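Local coordinates for protein glycine betaine/carnitine/choline ABC transporter (Staphylococcus aureus subsp. aureus Mu50, PDB 3O66) that probably binds glycine betaine, carnitine or choline outside the cell and hands the captured solute to a membrane-embedded ABC importer, at residues N9-T14 against N228-Q233; K89-T94 against A221-A226; D103-D108 against E236-I241. All coordinates share one frame; numbering follows the deposited sequence.

Interaction 1: residues N9-T14 against N228-Q233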
loop_
_atom_site.group_PDB
_atom_site.type_symbol
_atom_site.label_atom_id
_atom_site.label_comp_id
_atom_site.label_asym_id
_atom_site.label_seq_id
_atom_site.Cartn_x
_atom_site.Cartn_y
_atom_site.Cartn_z
ATOM N N ASN A 9 23.595 -4.047 16.743
ATOM C CA ASN A 9 23.268 -5.430 16.303
ATOM C C ASN A 9 22.786 -5.500 14.828
ATOM O O ASN A 9 23.086 -4.596 14.032
ATOM C CB ASN A 9 22.299 -6.120 17.313
ATOM C CG ASN A 9 21.942 -7.573 16.945
ATOM O OD1 ASN A 9 22.811 -8.463 16.860
ATOM N ND2 ASN A 9 20.640 -7.817 16.737
ATOM N N ASP A 10 21.981 -6.514 14.506
ATOM C CA ASP A 10 21.786 -7.007 13.142
ATOM C C ASP A 10 20.337 -6.868 12.648
ATOM O O ASP A 10 19.481 -7.686 12.989
ATOM C CB ASP A 10 22.210 -8.479 13.121
ATOM C CG ASP A 10 22.021 -9.135 11.773
ATOM O OD1 ASP A 10 22.087 -8.425 10.747
ATOM O OD2 ASP A 10 21.826 -10.376 11.747
ATOM N N VAL A 11 20.074 -5.850 11.828
ATOM C CA VAL A 11 18.722 -5.573 11.359
ATOM C C VAL A 11 18.706 -5.693 9.828
ATOM O O VAL A 11 19.514 -5.087 9.113
ATOM C CB VAL A 11 18.234 -4.163 11.799
ATOM C CG1 VAL A 11 16.888 -3.854 11.197
ATOM C CG2 VAL A 11 18.135 -4.072 13.314
ATOM N N LYS A 12 17.783 -6.497 9.337
ATOM C CA LYS A 12 17.598 -6.634 7.917
ATOM C C LYS A 12 16.111 -6.453 7.596
ATOM O O LYS A 12 15.248 -7.075 8.226
ATOM C CB LYS A 12 18.102 -7.997 7.453
ATOM C CG LYS A 12 19.625 -8.167 7.556
ATOM C CD LYS A 12 19.982 -9.648 7.461
ATOM C CE LYS A 12 21.480 -9.887 7.579
ATOM N NZ LYS A 12 22.117 -9.725 6.237
ATOM N N ILE A 13 15.849 -5.594 6.618
ATOM C CA ILE A 13 14.518 -5.144 6.266
ATOM C C ILE A 13 14.158 -5.671 4.874
ATOM O O ILE A 13 14.823 -5.336 3.856
ATOM C CB ILE A 13 14.443 -3.587 6.229
ATOM C CG1 ILE A 13 14.973 -2.986 7.543
ATOM C CG2 ILE A 13 13.019 -3.125 5.851
ATOM C CD1 ILE A 13 15.164 -1.452 7.545
ATOM N N THR A 14 13.082 -6.442 4.798
ATOM C CA THR A 14 12.679 -6.948 3.503
ATOM C C THR A 14 12.017 -5.839 2.687
ATOM O O THR A 14 11.241 -5.003 3.237
ATOM C CB THR A 14 11.673 -8.088 3.599
ATOM O OG1 THR A 14 10.441 -7.563 4.118
ATOM C CG2 THR A 14 12.185 -9.192 4.468
ATOM N N ASN A 228 9.200 -10.094 17.147
ATOM C CA ASN A 228 9.300 -9.730 18.555
ATOM C C ASN A 228 10.650 -10.129 19.175
ATOM O O ASN A 228 11.106 -9.504 20.152
ATOM C CB ASN A 228 8.067 -10.234 19.343
ATOM C CG ASN A 228 6.806 -9.487 18.927
ATOM O OD1 ASN A 228 6.891 -8.354 18.445
ATOM N ND2 ASN A 228 5.645 -10.112 19.079
ATOM N N GLU A 229 11.318 -11.111 18.568
ATOM C CA GLU A 229 12.699 -11.441 18.956
ATOM C C GLU A 229 13.577 -10.180 18.820
ATOM O O GLU A 229 14.325 -9.852 19.735
ATOM C CB GLU A 229 13.271 -12.603 18.128
ATOM C CG GLU A 229 14.734 -12.951 18.483
ATOM C CD GLU A 229 15.349 -14.055 17.600
ATOM O OE1 GLU A 229 14.829 -14.314 16.492
ATOM O OE2 GLU A 229 16.376 -14.656 18.015
ATOM N N LEU A 230 13.459 -9.473 17.693
ATOM C CA LEU A 230 14.238 -8.242 17.481
ATOM C C LEU A 230 13.818 -7.149 18.464
ATOM O O LEU A 230 14.677 -6.439 19.057
ATOM C CB LEU A 230 14.086 -7.724 16.032
ATOM C CG LEU A 230 14.641 -6.314 15.793
ATOM C CD1 LEU A 230 16.173 -6.281 15.957
ATOM C CD2 LEU A 230 14.236 -5.808 14.417
ATOM N N LEU A 231 12.503 -6.995 18.636
ATOM C CA LEU A 231 11.967 -5.976 19.535
ATOM C C LEU A 231 12.309 -6.267 21.002
ATOM O O LEU A 231 12.431 -5.345 21.815
ATOM C CB LEU A 231 10.454 -5.821 19.333
ATOM C CG LEU A 231 9.999 -5.353 17.933
ATOM C CD1 LEU A 231 8.507 -5.063 17.965
ATOM C CD2 LEU A 231 10.755 -4.112 17.431
ATOM N N ARG A 232 12.470 -7.543 21.348
ATOM C CA ARG A 232 12.921 -7.879 22.705
ATOM C C ARG A 232 14.398 -7.577 22.916
ATOM O O ARG A 232 14.801 -7.098 23.985
ATOM C CB ARG A 232 12.568 -9.329 23.067
ATOM C CG ARG A 232 11.080 -9.494 23.368
ATOM C CD ARG A 232 10.705 -10.885 23.844
ATOM N NE ARG A 232 11.007 -11.905 22.843
ATOM C CZ ARG A 232 10.129 -12.423 21.985
ATOM N NH1 ARG A 232 8.859 -12.050 21.988
ATOM N NH2 ARG A 232 10.537 -13.333 21.122
ATOM N N GLN A 233 15.198 -7.834 21.888
ATOM C CA GLN A 233 16.613 -7.533 21.925
ATOM C C GLN A 233 16.888 -6.015 21.956
ATOM O O GLN A 233 17.789 -5.576 22.671
ATOM C CB GLN A 233 17.313 -8.197 20.734
ATOM C CG GLN A 233 18.798 -7.931 20.677
ATOM C CD GLN A 233 19.536 -8.965 19.841
ATOM O OE1 GLN A 233 19.117 -9.296 18.728
ATOM N NE2 GLN A 233 20.639 -9.480 20.376
#
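The side-chain amides of Asn9 and Gln233 meet with their planes 51° apart, so they are neither stacked nor coplanar, and the two side chains cross at about a right angle. Asn9 ND2 comes to 2.9 Å from Gln233 OE1, but the angle is too poor for a hydrogen bond; this is a close polar approach at an exposed margin. In both residues CG stands anti to the backbone N (chi1 -178° for Asn9), and Gln233 continues extended beyond CG, which carries its amide across to Asn9. On the residue just before Gln233, the guanidinium of Arg232 has the carbonyl oxygen Asn228 O, from the start of the same helix, over the centre of one face, 3.5 Å above the plane.

Inward from the amides the contact turns apolar and buried. Val11 CG2, the branch lying beside its own backbone N, touches Leu230 CD1 at 4.0 Å, again between side chains crossing nearly perpendicularly. Both residues also pack on Ile65 of the neighbouring strand 65-70, which makes the meeting a three-way hydrophobic cluster. The arrangement joins the entry to strand 12-16, the first strand of a 2-1-3-5-4 mixed sheet, to the short helix that follows strand 222-227, an order characteristic of a lobe of the type II periplasmic-binding-protein fold.

Interaction 2: residues K89-T94 against A221-A226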
loop_
_atom_site.group_PDB
_atom_site.type_symbol
_atom_site.label_atom_id
_atom_site.label_comp_id
_atom_site.label_asym_id
_atom_site.label_seq_id
_atom_site.Cartn_x
_atom_site.Cartn_y
_atom_site.Cartn_z
ATOM N N LYS A 89 -11.691 -3.815 12.517
ATOM C CA LYS A 89 -11.710 -5.244 12.901
ATOM C C LYS A 89 -10.718 -6.075 12.062
ATOM O O LYS A 89 -10.165 -7.062 12.556
ATOM C CB LYS A 89 -13.118 -5.820 12.777
ATOM C CG LYS A 89 -14.092 -5.343 13.858
ATOM C CD LYS A 89 -15.413 -6.103 13.704
ATOM C CE LYS A 89 -16.618 -5.207 13.845
ATOM N NZ LYS A 89 -17.403 -5.483 15.082
ATOM N N ALA A 90 -10.504 -5.674 10.805
ATOM C CA ALA A 90 -9.492 -6.323 9.970
ATOM C C ALA A 90 -8.105 -6.102 10.553
ATOM O O ALA A 90 -7.272 -7.018 10.541
ATOM C CB ALA A 90 -9.535 -5.795 8.505
HETATM N N MSE A 91 -7.835 -4.890 11.031
HETATM C CA MSE A 91 -6.497 -4.586 11.565
HETATM C C MSE A 91 -6.267 -5.317 12.892
HETATM O O MSE A 91 -5.196 -5.871 13.128
HETATM C CB MSE A 91 -6.248 -3.077 11.720
HETATM C CG MSE A 91 -4.814 -2.751 12.220
HETATM SE SE MSE A 91 -3.406 -3.517 11.069
HETATM C CE MSE A 91 -3.121 -1.921 10.021
ATOM N N ILE A 92 -7.275 -5.307 13.755
ATOM C CA ILE A 92 -7.197 -6.043 15.015
ATOM C C ILE A 92 -6.925 -7.545 14.773
ATOM O O ILE A 92 -6.061 -8.149 15.436
ATOM C CB ILE A 92 -8.475 -5.837 15.876
ATOM C CG1 ILE A 92 -8.503 -4.405 16.435
ATOM C CG2 ILE A 92 -8.538 -6.878 17.031
ATOM C CD1 ILE A 92 -9.881 -3.947 16.959
ATOM N N ALA A 93 -7.673 -8.151 13.853
ATOM C CA ALA A 93 -7.468 -9.570 13.512
ATOM C C ALA A 93 -6.050 -9.805 12.982
ATOM O O ALA A 93 -5.432 -10.801 13.303
ATOM C CB ALA A 93 -8.491 -10.041 12.477
ATOM N N THR A 94 -5.543 -8.892 12.159
ATOM C CA THR A 94 -4.176 -9.013 11.643
ATOM C C THR A 94 -3.111 -8.917 12.752
ATOM O O THR A 94 -2.149 -9.697 12.792
ATOM C CB THR A 94 -3.913 -7.974 10.515
ATOM O OG1 THR A 94 -4.952 -8.091 9.543
ATOM C CG2 THR A 94 -2.574 -8.252 9.820
ATOM N N ALA A 221 -4.559 -1.674 4.481
ATOM C CA ALA A 221 -3.773 -0.701 5.243
ATOM C C ALA A 221 -2.309 -1.180 5.298
ATOM O O ALA A 221 -2.047 -2.340 5.511
ATOM C CB ALA A 221 -4.341 -0.554 6.632
ATOM N N ALA A 222 -1.382 -0.258 5.093
ATOM C CA ALA A 222 0.056 -0.556 5.053
ATOM C C ALA A 222 0.713 -0.279 6.401
ATOM O O ALA A 222 0.466 0.798 7.010
ATOM C CB ALA A 222 0.721 0.318 3.976
ATOM N N SER A 223 1.566 -1.221 6.841
ATOM C CA SER A 223 2.288 -1.107 8.120
ATOM C C SER A 223 3.638 -1.761 8.010
ATOM O O SER A 223 3.835 -2.604 7.129
ATOM C CB SER A 223 1.557 -1.858 9.239
ATOM O OG SER A 223 0.226 -1.409 9.451
ATOM N N ALA A 224 4.542 -1.400 8.932
ATOM C CA ALA A 224 5.755 -2.157 9.183
ATOM C C ALA A 224 5.401 -3.453 9.934
ATOM O O ALA A 224 4.404 -3.482 10.620
ATOM C CB ALA A 224 6.671 -1.333 10.049
ATOM N N VAL A 225 6.225 -4.495 9.774
ATOM C CA VAL A 225 6.242 -5.694 10.646
ATOM C C VAL A 225 7.664 -5.880 11.174
ATOM O O VAL A 225 8.633 -5.664 10.452
ATOM C CB VAL A 225 5.766 -6.944 9.875
ATOM C CG1 VAL A 225 5.896 -8.275 10.749
ATOM C CG2 VAL A 225 4.324 -6.733 9.381
ATOM N N ALA A 226 7.787 -6.265 12.440
ATOM C CA ALA A 226 9.074 -6.604 13.023
ATOM C C ALA A 226 8.860 -7.885 13.843
ATOM O O ALA A 226 7.775 -8.095 14.419
ATOM C CB ALA A 226 9.595 -5.475 13.898
#
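Met91, present as selenomethionine, makes the whole first shell with its terminal methyl, which lodges against Ala221 and Ser223. Its CE lies 3.4 Å from Ser223 OG and 3.9 Å from Ala221 CB, the first a methyl-to-hydroxyl contact and the second purely apolar. CG runs anti to the backbone N (chi1 -177°) and the chain then bends at chi2 and chi3, which brings the methyl against these two residues. With only 94 Å² buried between the segments, the contact is small and rests on this one group.

In the second shell, the hydroxyl of Ser223 that receives the methyl is itself held by a hydrogen bond to the carbonyl oxygen of Phe107. Phe106 packs on Met91, Thr94 and Ser223, filling in between helix and strand, so helix 87-102 packs on this edge of the sheet through Met91 and Thr94. Asn71 touches Met91 while its backbone pairs with Ala221. Within the helix, Ala90 O accepts two bonds from Thr94, from OG1 at 2.7 Å and from N at 3.0 Å, arriving from opposite faces of the carbonyl plane; the hydroxyl donor is tilted 29° from that plane. The hydroxyl bond ties down the Thr94 side chain, which packs on Phe106, Asn71 and Leu75.

Farther out, Ala222 pairs through its backbone with Tyr110 and Phe112, so the chain returning from the second lobe runs beside the chain leaving the first. Such paired crossings between two mixed sheets are consistent with the two-stranded hinge of type II periplasmic-binding-protein folds.

Interaction 3: residues D103-D108 against E236-I241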
loop_
_atom_site.group_PDB
_atom_site.type_symbol
_atom_site.label_atom_id
_atom_site.label_comp_id
_atom_site.label_asym_id
_atom_site.label_seq_id
_atom_site.Cartn_x
_atom_site.Cartn_y
_atom_site.Cartn_z
ATOM N N ASP A 103 4.770 -14.601 16.456
ATOM C CA ASP A 103 5.566 -13.819 17.412
ATOM C C ASP A 103 6.124 -12.542 16.757
ATOM O O ASP A 103 7.334 -12.228 16.856
ATOM C CB ASP A 103 6.710 -14.666 18.003
ATOM C CG ASP A 103 7.432 -13.955 19.140
ATOM O OD1 ASP A 103 6.750 -13.224 19.906
ATOM O OD2 ASP A 103 8.671 -14.145 19.270
ATOM N N GLN A 104 5.236 -11.839 16.050
ATOM C CA GLN A 104 5.605 -10.614 15.329
ATOM C C GLN A 104 4.619 -9.502 15.637
ATOM O O GLN A 104 3.433 -9.741 15.908
ATOM C CB GLN A 104 5.642 -10.838 13.822
ATOM C CG GLN A 104 6.744 -11.812 13.349
ATOM C CD GLN A 104 6.608 -12.196 11.876
ATOM O OE1 GLN A 104 5.832 -11.591 11.131
ATOM N NE2 GLN A 104 7.349 -13.225 11.462
ATOM N N THR A 105 5.123 -8.274 15.554
ATOM C CA THR A 105 4.303 -7.102 15.725
ATOM C C THR A 105 3.974 -6.549 14.342
ATOM O O THR A 105 4.880 -6.122 13.581
ATOM C CB THR A 105 5.016 -6.064 16.590
ATOM O OG1 THR A 105 5.131 -6.577 17.927
ATOM C CG2 THR A 105 4.254 -4.718 16.601
ATOM N N PHE A 106 2.690 -6.573 14.012
ATOM C CA PHE A 106 2.208 -5.905 12.795
ATOM C C PHE A 106 1.793 -4.514 13.289
ATOM O O PHE A 106 0.806 -4.402 14.005
ATOM C CB PHE A 106 1.030 -6.715 12.181
ATOM C CG PHE A 106 0.675 -6.341 10.759
ATOM C CD1 PHE A 106 0.919 -7.237 9.713
ATOM C CD2 PHE A 106 0.058 -5.116 10.472
ATOM C CE1 PHE A 106 0.583 -6.915 8.388
ATOM C CE2 PHE A 106 -0.308 -4.789 9.163
ATOM C CZ PHE A 106 -0.035 -5.700 8.117
ATOM N N PHE A 107 2.560 -3.469 12.929
ATOM C CA PHE A 107 2.357 -2.122 13.514
ATOM C C PHE A 107 1.054 -1.495 13.069
ATOM O O PHE A 107 0.436 -1.933 12.078
ATOM C CB PHE A 107 3.537 -1.194 13.201
ATOM C CG PHE A 107 4.766 -1.499 14.024
ATOM C CD1 PHE A 107 5.070 -0.726 15.152
ATOM C CD2 PHE A 107 5.587 -2.577 13.695
ATOM C CE1 PHE A 107 6.193 -1.009 15.928
ATOM C CE2 PHE A 107 6.716 -2.884 14.466
ATOM C CZ PHE A 107 7.022 -2.097 15.573
ATOM N N ASP A 108 0.599 -0.514 13.841
ATOM C CA ASP A 108 -0.462 0.383 13.374
ATOM C C ASP A 108 -0.028 0.975 12.023
ATOM O O ASP A 108 1.153 1.105 11.761
ATOM C CB ASP A 108 -0.731 1.499 14.372
ATOM C CG ASP A 108 -1.496 1.021 15.615
ATOM O OD1 ASP A 108 -1.992 -0.125 15.657
ATOM O OD2 ASP A 108 -1.600 1.818 16.562
ATOM N N GLU A 236 14.057 -0.228 21.922
ATOM C CA GLU A 236 14.051 1.138 21.368
ATOM C C GLU A 236 13.536 1.196 19.935
ATOM O O GLU A 236 13.041 2.236 19.483
ATOM C CB GLU A 236 15.453 1.783 21.472
ATOM C CG GLU A 236 16.610 1.070 20.705
ATOM C CD GLU A 236 17.264 -0.101 21.453
ATOM O OE1 GLU A 236 16.697 -0.635 22.430
ATOM O OE2 GLU A 236 18.374 -0.499 21.042
ATOM N N LEU A 237 13.665 0.078 19.220
ATOM C CA LEU A 237 13.269 0.022 17.825
ATOM C C LEU A 237 11.770 0.104 17.692
ATOM O O LEU A 237 11.285 0.570 16.674
ATOM C CB LEU A 237 13.802 -1.224 17.121
ATOM C CG LEU A 237 15.322 -1.332 16.984
ATOM C CD1 LEU A 237 15.657 -2.647 16.282
ATOM C CD2 LEU A 237 15.900 -0.120 16.233
ATOM N N LYS A 238 11.031 -0.371 18.692
ATOM C CA LYS A 238 9.572 -0.294 18.622
ATOM C C LYS A 238 9.133 1.173 18.668
ATOM O O LYS A 238 8.230 1.584 17.940
ATOM C CB LYS A 238 8.955 -1.063 19.784
ATOM C CG LYS A 238 7.439 -1.149 19.756
ATOM C CD LYS A 238 7.014 -2.136 20.882
ATOM C CE LYS A 238 5.558 -2.013 21.261
ATOM N NZ LYS A 238 4.701 -2.260 20.081
ATOM N N THR A 239 9.804 1.961 19.506
ATOM C CA THR A 239 9.573 3.410 19.573
ATOM C C THR A 239 9.950 4.076 18.253
ATOM O O THR A 239 9.198 4.918 17.737
ATOM C CB THR A 239 10.397 4.026 20.705
ATOM O OG1 THR A 239 9.983 3.444 21.943
ATOM C CG2 THR A 239 10.202 5.520 20.771
ATOM N N THR A 240 11.112 3.696 17.720
ATOM C CA THR A 240 11.549 4.183 16.397
ATOM C C THR A 240 10.525 3.913 15.291
ATOM O O THR A 240 10.051 4.842 14.602
ATOM C CB THR A 240 12.943 3.630 16.043
ATOM O OG1 THR A 240 13.901 4.171 16.975
ATOM C CG2 THR A 240 13.344 4.049 14.652
ATOM N N ILE A 241 10.156 2.647 15.112
ATOM C CA ILE A 241 9.198 2.290 14.065
ATOM C C ILE A 241 7.871 3.038 14.262
ATOM O O ILE A 241 7.327 3.583 13.301
ATOM C CB ILE A 241 9.016 0.768 13.971
ATOM C CG1 ILE A 241 10.354 0.094 13.564
ATOM C CG2 ILE A 241 7.850 0.407 13.005
ATOM C CD1 ILE A 241 10.468 -1.423 13.939
#
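Phe107 projects from CB toward the helix of Ile241 and lays its ring flat under that residue's CG2 methyl. From CG, already 3.8 Å from Ile241 CG2, the ring atoms keep almost equal distances to the methyl, which stands 3.5 Å from the ring centroid and 4° off the normal: a well-centred CH-pi contact. At the far end of the ring, CZ also meets Ile241 CB at 3.8 Å and CE2 reaches Ile241 CD1 at 4.1 Å. CE1, on the other flank, lies 4.0 Å from Lys238 CG and close to the carbonyl oxygen of Lys238. The opposite face is covered by Thr105 CG2, 3.7 Å above the plane and over its centre, so the ring is sandwiched between two methyls. Ile241 CG2 stands anti to its backbone N while CG1 takes the place beside that N (chi1 -63°), an arrangement that presents CG2 to the ring.

Phe106, the preceding residue, points the other way, onto helix 87-102. Phe107 thus packs between the edge strand 104-106 and helix 236-242, with Leu231 of helix 228-233 against the ring, while Ile241 also rests on Ala224 of strand 222-227 and Leu28 of helix 19-35.

How the interactions relate
All three interactions belong to the lobe built on the sheet ordered 43-48, 12-16, 65-70, 222-227, 104-106. Interactions 1 and 3, centres about 10 Å apart, are joined by a salt bridge, Arg232 NH2 to Asp103 OD2 at 2.8 Å, a probable hydrogen bond, Asn228 OD1 to Thr105 OG1 at 2.6 Å, and Leu230 packing on Leu237. Interactions 2 and 3, centres about 11 Å apart, share strands 222-227 and 104-106: Ala226 O lies 2.9 Å from Thr105 N. Leu231 CD2 on Ala226 CB, 4.0 Å, joins interactions 1 and 2. Interaction 2 lies nearest the interlobe crossings, where this fold generally binds solute; the centre of interaction 1, about 18 Å from that of interaction 2, is farther off.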